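Local coordinates for cutinase-like protein (Cryptococcus sp., PDB 2CZQ) that probably hydrolyses carboxylic esters, as a cutinase-like enzyme of the alpha/beta-hydrolase fold, at residues A[160-168]-A[176-184]; A[63-71]-A[98-108]. All coordinates share one frame; numbering follows the deposited sequence. Where two conformers were deposited one is given.

Contact 1 of 2, residues A[160-168]-A[176-184]; sequences VCAYGDGVC and INAQHLSYP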
loop_
_atom_site.group_PDB
_atom_site.type_symbol
_atom_site.label_atom_id
_atom_site.label_comp_id
_atom_site.label_asym_id
_atom_site.label_seq_id
_atom_site.Cartn_x
_atom_site.Cartn_y
_atom_site.Cartn_z
ATOM N N VAL A 160 6.888 -3.367 1.988
ATOM C CA VAL A 160 7.808 -4.185 1.222
ATOM C C VAL A 160 8.849 -3.298 0.559
ATOM O O VAL A 160 8.520 -2.422 -0.249
ATOM C CB VAL A 160 7.050 -5.023 0.170
ATOM C CG1 VAL A 160 7.999 -5.945 -0.579
ATOM C CG2 VAL A 160 5.915 -5.814 0.817
ATOM N N CYS A 161 10.105 -3.527 0.919
ATOM C CA CYS A 161 11.211 -2.750 0.388
ATOM C C CYS A 161 12.239 -3.716 -0.156
ATOM O O CYS A 161 12.834 -4.490 0.598
ATOM C CB CYS A 161 11.832 -1.872 1.477
ATOM S SG CYS A 161 13.213 -0.876 0.877
ATOM N N ALA A 162 12.428 -3.693 -1.471
ATOM C CA ALA A 162 13.425 -4.537 -2.116
ATOM C C ALA A 162 14.805 -4.131 -1.633
ATOM O O ALA A 162 15.107 -2.946 -1.551
ATOM C CB ALA A 162 13.338 -4.394 -3.627
ATOM N N TYR A 163 15.648 -5.109 -1.318
ATOM C CA TYR A 163 17.002 -4.805 -0.891
ATOM C C TYR A 163 17.669 -3.916 -1.928
ATOM O O TYR A 163 17.707 -4.240 -3.115
ATOM C CB TYR A 163 17.802 -6.085 -0.692
ATOM C CG TYR A 163 19.167 -5.859 -0.096
ATOM C CD1 TYR A 163 20.253 -5.498 -0.899
ATOM C CD2 TYR A 163 19.374 -5.994 1.271
ATOM C CE1 TYR A 163 21.513 -5.292 -0.353
ATOM C CE2 TYR A 163 20.636 -5.797 1.826
ATOM C CZ TYR A 163 21.700 -5.444 1.005
ATOM O OH TYR A 163 22.956 -5.239 1.533
ATOM N N GLY A 164 18.195 -2.787 -1.476
ATOM C CA GLY A 164 18.880 -1.889 -2.377
ATOM C C GLY A 164 18.012 -0.957 -3.200
ATOM O O GLY A 164 18.539 -0.269 -4.070
ATOM N N ASP A 165 16.706 -0.910 -2.936
ATOM C CA ASP A 165 15.845 0.116 -3.523
ATOM C C ASP A 165 16.159 1.430 -2.808
ATOM O O ASP A 165 15.859 1.568 -1.632
ATOM C CB ASP A 165 14.378 -0.292 -3.329
ATOM C CG ASP A 165 13.395 0.805 -3.681
ATOM O OD1 ASP A 165 13.812 1.964 -3.916
ATOM O OD2 ASP A 165 12.169 0.558 -3.753
ATOM N N GLY A 166 16.773 2.381 -3.508
ATOM C CA GLY A 166 17.248 3.602 -2.877
ATOM C C GLY A 166 16.188 4.537 -2.322
ATOM O O GLY A 166 16.518 5.470 -1.592
ATOM N N VAL A 167 14.924 4.307 -2.671
ATOM C CA VAL A 167 13.837 5.154 -2.190
ATOM C C VAL A 167 13.411 4.765 -0.767
ATOM O O VAL A 167 13.178 5.636 0.076
ATOM C CB VAL A 167 12.640 5.122 -3.168
ATOM C CG1 VAL A 167 11.463 5.910 -2.624
ATOM C CG2 VAL A 167 13.061 5.655 -4.539
ATOM N N CYS A 168 13.303 3.461 -0.515
ATOM C CA CYS A 168 12.919 2.945 0.799
ATOM C C CYS A 168 14.097 2.459 1.644
ATOM O O CYS A 168 13.951 2.289 2.856
ATOM C CB CYS A 168 11.856 1.843 0.667
ATOM S SG CYS A 168 12.311 0.464 -0.392
ATOM N N ILE A 176 16.590 6.231 -7.268
ATOM C CA ILE A 176 15.707 5.415 -8.097
ATOM C C ILE A 176 16.536 4.567 -9.044
ATOM O O ILE A 176 17.101 5.050 -10.031
ATOM C CB ILE A 176 14.682 6.248 -8.883
ATOM C CG1 ILE A 176 13.819 7.083 -7.936
ATOM C CG2 ILE A 176 13.807 5.324 -9.744
ATOM C CD1 ILE A 176 12.803 7.949 -8.661
ATOM N N ASN A 177 16.583 3.285 -8.731
ATOM C CA ASN A 177 17.395 2.323 -9.445
ATOM C C ASN A 177 16.530 1.139 -9.856
ATOM O O ASN A 177 15.312 1.152 -9.642
ATOM C CB ASN A 177 18.588 1.895 -8.578
ATOM C CG ASN A 177 18.177 1.409 -7.184
ATOM O OD1 ASN A 177 16.988 1.269 -6.871
ATOM N ND2 ASN A 177 19.169 1.146 -6.345
ATOM N N ALA A 178 17.143 0.112 -10.437
ATOM C CA ALA A 178 16.374 -1.034 -10.908
ATOM C C ALA A 178 15.540 -1.650 -9.795
ATOM O O ALA A 178 14.422 -2.107 -10.024
ATOM C CB ALA A 178 17.285 -2.075 -11.525
ATOM N N GLN A 179 16.085 -1.647 -8.586
ATOM C CA GLN A 179 15.397 -2.241 -7.450
ATOM C C GLN A 179 14.082 -1.515 -7.149
ATOM O O GLN A 179 13.086 -2.151 -6.810
ATOM C CB GLN A 179 16.315 -2.256 -6.230
ATOM C CG GLN A 179 17.441 -3.279 -6.321
ATOM C CD GLN A 179 18.561 -2.894 -7.280
ATOM O OE1 GLN A 179 18.692 -1.740 -7.692
ATOM N NE2 GLN A 179 19.377 -3.875 -7.634
ATOM N N HIS A 180 14.061 -0.193 -7.313
ATOM C CA HIS A 180 12.825 0.566 -7.117
ATOM C C HIS A 180 11.790 0.264 -8.184
ATOM O O HIS A 180 10.586 0.401 -7.940
ATOM C CB HIS A 180 13.081 2.076 -7.097
ATOM C CG HIS A 180 11.898 2.875 -6.638
ATOM N ND1 HIS A 180 11.313 2.679 -5.406
ATOM C CD2 HIS A 180 11.185 3.860 -7.240
ATOM C CE1 HIS A 180 10.293 3.510 -5.270
ATOM N NE2 HIS A 180 10.197 4.243 -6.365
ATOM N N LEU A 181 12.265 -0.129 -9.364
ATOM C CA LEU A 181 11.407 -0.383 -10.514
ATOM C C LEU A 181 10.987 -1.853 -10.619
ATOM O O LEU A 181 10.223 -2.212 -11.505
ATOM C CB LEU A 181 12.115 0.055 -11.806
ATOM C CG LEU A 181 12.665 1.486 -11.827
ATOM C CD1 LEU A 181 13.440 1.750 -13.107
ATOM C CD2 LEU A 181 11.552 2.516 -11.658
ATOM N N SER A 182 11.475 -2.692 -9.705
ATOM C CA SER A 182 11.356 -4.147 -9.809
ATOM C C SER A 182 9.975 -4.689 -9.450
ATOM O O SER A 182 9.576 -5.754 -9.923
ATOM C CB SER A 182 12.426 -4.834 -8.935
ATOM O OG SER A 182 12.156 -4.627 -7.548
ATOM N N TYR A 183 9.255 -3.957 -8.606
ATOM C CA TYR A 183 8.078 -4.512 -7.952
ATOM C C TYR A 183 7.000 -5.085 -8.863
ATOM O O TYR A 183 6.458 -6.139 -8.534
ATOM C CB TYR A 183 7.451 -3.515 -6.982
ATOM C CG TYR A 183 8.402 -3.022 -5.929
ATOM C CD1 TYR A 183 8.649 -3.760 -4.774
ATOM C CD2 TYR A 183 9.057 -1.808 -6.086
ATOM C CE1 TYR A 183 9.524 -3.295 -3.806
ATOM C CE2 TYR A 183 9.933 -1.332 -5.127
ATOM C CZ TYR A 183 10.167 -2.087 -3.988
ATOM O OH TYR A 183 11.023 -1.643 -3.010
ATOM N N PRO A 184 6.643 -4.413 -9.966
ATOM C CA PRO A 184 5.549 -4.921 -10.807
ATOM C C PRO A 184 5.729 -6.372 -11.236
ATOM O O PRO A 184 4.727 -7.087 -11.347
ATOM C CB PRO A 184 5.580 -3.991 -12.021
ATOM C CG PRO A 184 6.078 -2.705 -11.460
ATOM C CD PRO A 184 7.158 -3.128 -10.487
#

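Contact 2 of 2, residues A[63-71]-A[98-108]; sequences IIRRINSGL and LGTSGAAFNAV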
loop_
_atom_site.group_PDB
_atom_site.type_symbol
_atom_site.label_atom_id
_atom_site.label_comp_id
_atom_site.label_asym_id
_atom_site.label_seq_id
_atom_site.Cartn_x
_atom_site.Cartn_y
_atom_site.Cartn_z
ATOM N N ILE A 63 -7.773 9.072 -1.553
ATOM C CA ILE A 63 -7.847 7.801 -0.828
ATOM C C ILE A 63 -8.950 7.879 0.231
ATOM O O ILE A 63 -9.826 7.014 0.324
ATOM C CB ILE A 63 -6.502 7.482 -0.136
ATOM C CG1 ILE A 63 -5.407 7.175 -1.160
ATOM C CG2 ILE A 63 -6.654 6.309 0.842
ATOM C CD1 ILE A 63 -4.004 7.238 -0.553
ATOM N N ILE A 64 -8.878 8.928 1.043
ATOM C CA ILE A 64 -9.805 9.095 2.151
ATOM C C ILE A 64 -11.223 9.336 1.637
ATOM O O ILE A 64 -12.185 8.794 2.185
ATOM C CB ILE A 64 -9.309 10.199 3.106
ATOM C CG1 ILE A 64 -8.004 9.748 3.782
ATOM C CG2 ILE A 64 -10.381 10.533 4.137
ATOM C CD1 ILE A 64 -7.306 10.821 4.594
ATOM N N ARG A 65 -11.343 10.113 0.562
ATOM C CA ARG A 65 -12.633 10.332 -0.091
ATOM C C ARG A 65 -13.283 9.003 -0.484
ATOM O O ARG A 65 -14.469 8.782 -0.209
ATOM C CB ARG A 65 -12.478 11.245 -1.311
ATOM C CG ARG A 65 -13.729 11.382 -2.177
ATOM C CD ARG A 65 -13.423 11.593 -3.655
ATOM N NE ARG A 65 -13.829 10.461 -4.488
ATOM C CZ ARG A 65 -13.145 9.329 -4.638
ATOM N NH1 ARG A 65 -12.001 9.138 -4.001
ATOM N NH2 ARG A 65 -13.617 8.373 -5.427
ATOM N N ARG A 66 -12.515 8.122 -1.122
ATOM C CA ARG A 66 -13.052 6.831 -1.544
ATOM C C ARG A 66 -13.468 5.978 -0.350
ATOM O O ARG A 66 -14.518 5.332 -0.384
ATOM C CB ARG A 66 -12.067 6.070 -2.443
ATOM C CG ARG A 66 -12.608 4.751 -2.981
ATOM C CD ARG A 66 -13.802 4.937 -3.893
ATOM N NE ARG A 66 -14.409 3.703 -4.380
ATOM C CZ ARG A 66 -15.303 2.974 -3.711
ATOM N NH1 ARG A 66 -15.676 3.313 -2.483
ATOM N NH2 ARG A 66 -15.827 1.895 -4.279
ATOM N N ILE A 67 -12.648 5.976 0.700
ATOM C CA ILE A 67 -12.977 5.231 1.910
ATOM C C ILE A 67 -14.315 5.705 2.477
ATOM O O ILE A 67 -15.211 4.901 2.761
ATOM C CB ILE A 67 -11.864 5.380 2.967
ATOM C CG1 ILE A 67 -10.604 4.637 2.523
ATOM C CG2 ILE A 67 -12.345 4.893 4.344
ATOM C CD1 ILE A 67 -9.386 4.958 3.369
ATOM N N ASN A 68 -14.447 7.016 2.643
ATOM C CA ASN A 68 -15.636 7.569 3.266
ATOM C C ASN A 68 -16.879 7.436 2.393
ATOM O O ASN A 68 -17.962 7.146 2.900
ATOM C CB ASN A 68 -15.392 9.011 3.701
ATOM C CG ASN A 68 -14.436 9.108 4.883
ATOM O OD1 ASN A 68 -14.326 8.187 5.691
ATOM N ND2 ASN A 68 -13.736 10.231 4.983
ATOM N N SER A 69 -16.726 7.610 1.084
ATOM C CA SER A 69 -17.866 7.454 0.180
ATOM C C SER A 69 -18.378 6.018 0.189
ATOM O O SER A 69 -19.591 5.789 0.179
ATOM C CB SER A 69 -17.483 7.840 -1.250
ATOM O OG SER A 69 -17.209 9.221 -1.362
ATOM N N GLY A 70 -17.456 5.057 0.219
ATOM C CA GLY A 70 -17.827 3.659 0.291
ATOM C C GLY A 70 -18.572 3.341 1.572
ATOM O O GLY A 70 -19.595 2.652 1.545
ATOM N N LEU A 71 -18.076 3.846 2.700
ATOM C CA LEU A 71 -18.715 3.567 3.988
ATOM C C LEU A 71 -20.109 4.158 4.078
ATOM O O LEU A 71 -20.989 3.582 4.720
ATOM C CB LEU A 71 -17.846 4.039 5.153
ATOM C CG LEU A 71 -16.643 3.124 5.415
ATOM C CD1 LEU A 71 -15.599 3.827 6.269
ATOM C CD2 LEU A 71 -17.101 1.824 6.067
ATOM N N LEU A 98 -6.155 9.542 9.170
ATOM C CA LEU A 98 -7.298 8.726 9.573
ATOM C C LEU A 98 -7.309 8.414 11.062
ATOM O O LEU A 98 -8.371 8.261 11.661
ATOM C CB LEU A 98 -7.348 7.424 8.780
ATOM C CG LEU A 98 -7.739 7.535 7.306
ATOM C CD1 LEU A 98 -7.539 6.200 6.613
ATOM C CD2 LEU A 98 -9.166 8.036 7.131
ATOM N N GLY A 99 -6.131 8.316 11.664
ATOM C CA GLY A 99 -6.040 7.922 13.055
ATOM C C GLY A 99 -6.166 6.422 13.216
ATOM O O GLY A 99 -6.199 5.677 12.233
ATOM N N THR A 100 -6.241 5.981 14.468
ATOM C CA THR A 100 -6.138 4.560 14.797
ATOM C C THR A 100 -7.391 4.021 15.473
ATOM O O THR A 100 -7.355 2.981 16.134
ATOM C CB THR A 100 -4.896 4.286 15.681
ATOM O OG1 THR A 100 -4.925 5.140 16.830
ATOM C CG2 THR A 100 -3.610 4.673 14.961
ATOM N N SER A 101 -8.494 4.741 15.303
ATOM C CA SER A 101 -9.798 4.330 15.804
ATOM C C SER A 101 -10.874 4.909 14.893
ATOM O O SER A 101 -10.625 5.877 14.171
ATOM C CB SER A 101 -9.999 4.815 17.244
ATOM O OG SER A 101 -10.128 6.225 17.299
ATOM N N GLY A 102 -12.063 4.315 14.927
ATOM C CA GLY A 102 -13.183 4.820 14.155
ATOM C C GLY A 102 -13.498 3.977 12.935
ATOM O O GLY A 102 -12.806 2.997 12.641
ATOM N N ALA A 103 -14.541 4.380 12.214
ATOM C CA ALA A 103 -15.091 3.587 11.122
ATOM C C ALA A 103 -14.105 3.334 9.990
ATOM O O ALA A 103 -14.008 2.205 9.497
ATOM C CB ALA A 103 -16.360 4.232 10.587
ATOM N N ALA A 104 -13.388 4.376 9.574
ATOM C CA ALA A 104 -12.440 4.237 8.474
ATOM C C ALA A 104 -11.319 3.283 8.865
ATOM O O ALA A 104 -11.005 2.356 8.124
ATOM C CB ALA A 104 -11.892 5.586 8.053
ATOM N N PHE A 105 -10.736 3.490 10.046
ATOM C CA PHE A 105 -9.708 2.590 10.545
ATOM C C PHE A 105 -10.193 1.142 10.542
ATOM O O PHE A 105 -9.496 0.248 10.069
ATOM C CB PHE A 105 -9.282 2.986 11.958
ATOM C CG PHE A 105 -8.276 2.051 12.561
ATOM C CD1 PHE A 105 -6.928 2.173 12.243
ATOM C CD2 PHE A 105 -8.672 1.032 13.424
ATOM C CE1 PHE A 105 -5.986 1.312 12.788
ATOM C CE2 PHE A 105 -7.733 0.161 13.972
ATOM C CZ PHE A 105 -6.388 0.301 13.650
ATOM N N ASN A 106 -11.386 0.911 11.081
ATOM C CA ASN A 106 -11.922 -0.438 11.181
ATOM C C ASN A 106 -12.141 -1.095 9.818
ATOM O O ASN A 106 -11.952 -2.301 9.672
ATOM C CB ASN A 106 -13.229 -0.441 11.976
ATOM C CG ASN A 106 -13.025 -0.156 13.457
ATOM O OD1 ASN A 106 -11.927 -0.300 13.998
ATOM N ND2 ASN A 106 -14.098 0.250 14.122
ATOM N N ALA A 107 -12.533 -0.296 8.827
ATOM C CA ALA A 107 -12.845 -0.804 7.491
ATOM C C ALA A 107 -11.600 -1.162 6.682
ATOM O O ALA A 107 -11.664 -2.001 5.772
ATOM C CB ALA A 107 -13.693 0.201 6.726
ATOM N N VAL A 108 -10.479 -0.511 6.995
ATOM C CA VAL A 108 -9.229 -0.804 6.306
ATOM C C VAL A 108 -8.614 -2.048 6.937
ATOM O O VAL A 108 -8.085 -2.010 8.056
ATOM C CB VAL A 108 -8.242 0.380 6.334
ATOM C CG1 VAL A 108 -6.949 -0.004 5.629
ATOM C CG2 VAL A 108 -8.856 1.606 5.662
#

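Contact 1 of 2, residues A[160-168]-A[176-184]
Asp165 OD2 takes hydrogen bonds from two side chains of 176-184 at once. His180 gives its ND1-H to it on the syn side of the carboxylate, at 2.8 Å from ND1 to OD2 and nearly straight (168°), with the oxygen almost in the imidazole plane. Tyr183 OH reaches the anti lone pair of the same OD2 at 2.6 Å, and this hydroxyl in turn accepts the backbone N-H of Ala162, 2.9 Å from N to OH. The phenol thus bridges the main chain and the acid, since a hydroxyl can donate and accept together. Asp165 OD1 is tied back to Val167 N in an Asx turn, so the carboxylate is gripped at both oxygens and its rotation is fixed; with CG anti to the backbone N (chi1 170°), it projects from the loop to meet the ring. Beyond the contact, His180 NE2 bonds to Ser85 OG, and Ser85, His180 and Asp165 have the geometry of a serine-hydrolase charge relay, consistent with a catalytic triad whose serine sits on a nucleophile elbow.

Apolar contacts hold the His180 ring from another direction. Val167 lays CG2 over the centre of one imidazole face, 3.5 Å from the centroid, a CH-pi contact; the same CG2 also touches Ile176 CG1 at 3.8 Å. Ala162 CB, small enough to fit close, packs 3.9 Å from Tyr183 CZ.

Amide and main-chain bonds fasten the rest. Asn177 ND2 donates to Gly164 O at 2.8 Å, while its OD1 caps the short helix through a weak bond from His180 N. Gly164 has positive phi in the type II turn 162-165, where a CB would jam against Tyr163 O, hence glycine. The Cys161-Cys168 disulfide joins the two ends of 161-168.

Contact 2 of 2, residues A[63-71]-A[98-108]
Leu71 spreads its two methyls over the short helix 103-107: CD1 lies 3.9 Å from Ala104 CA and close to Ala103, while CD2 meets Ala107 CB at 3.8 Å. Because all three partners are alanines, the leucine can press almost onto the helix backbone.

One turn earlier, Ile67 divides its work between its branches. With CG2 anti to the backbone N and CG1 beside it (chi1 -70°), CG2 rests on Ala104 CB at 3.8 Å, while CD1 reaches further to Leu98 CD1, the two side chains meeting tip to tip at 3.9 Å. The Ile67 and Val108 side chains cross at about a right angle, with CD1 of the isoleucine 4.1 Å from CG2 of the valine. The axes of segments 63-71 and 103-107 cross at 92° and come within 10.2 Å.

In the alpha/beta-hydrolase fold of this chain, 63-71 belongs to a helix packed on the parallel sheet, and 98-108 leads from the end of helix 86-98 into strand 108-114. Ile67 reaches from its helix to Leu81 of strand 78-84, where Val108, at the start of the neighbouring strand, also packs.

Ile64 and Leu98 lie alongside with their chains running opposite ways, Ile64 CG1 3.9 Å from Leu98 CD2; these long branched chains span from 63-71 to the end of helix 86-98. Gly99 ends that helix with positive phi, where a CB would run into Leu98 O.

How the contacts relate
Contact 1 and contact 2 lie on opposite sides of the chain's centre, their own centres about 29 Å apart, and share no segment. Most touching residues of 160-168 and 176-184 are buried, whereas 63-71 with 98-108 is only partly buried. Both involve connections at strands of the same parallel sheet, and strand 108-114 serves both: it begins at Val108 in contact 2, and Val160 and Tyr183 of contact 1 pack on it. Their chemistry differs with their place. In contact 1 a carboxylate, an imidazole, a phenol and an amide are fixed by directional bonds, as befits a probable active site; contact 2 joins helices through aliphatic side chains and small alanines, without polar bonds across.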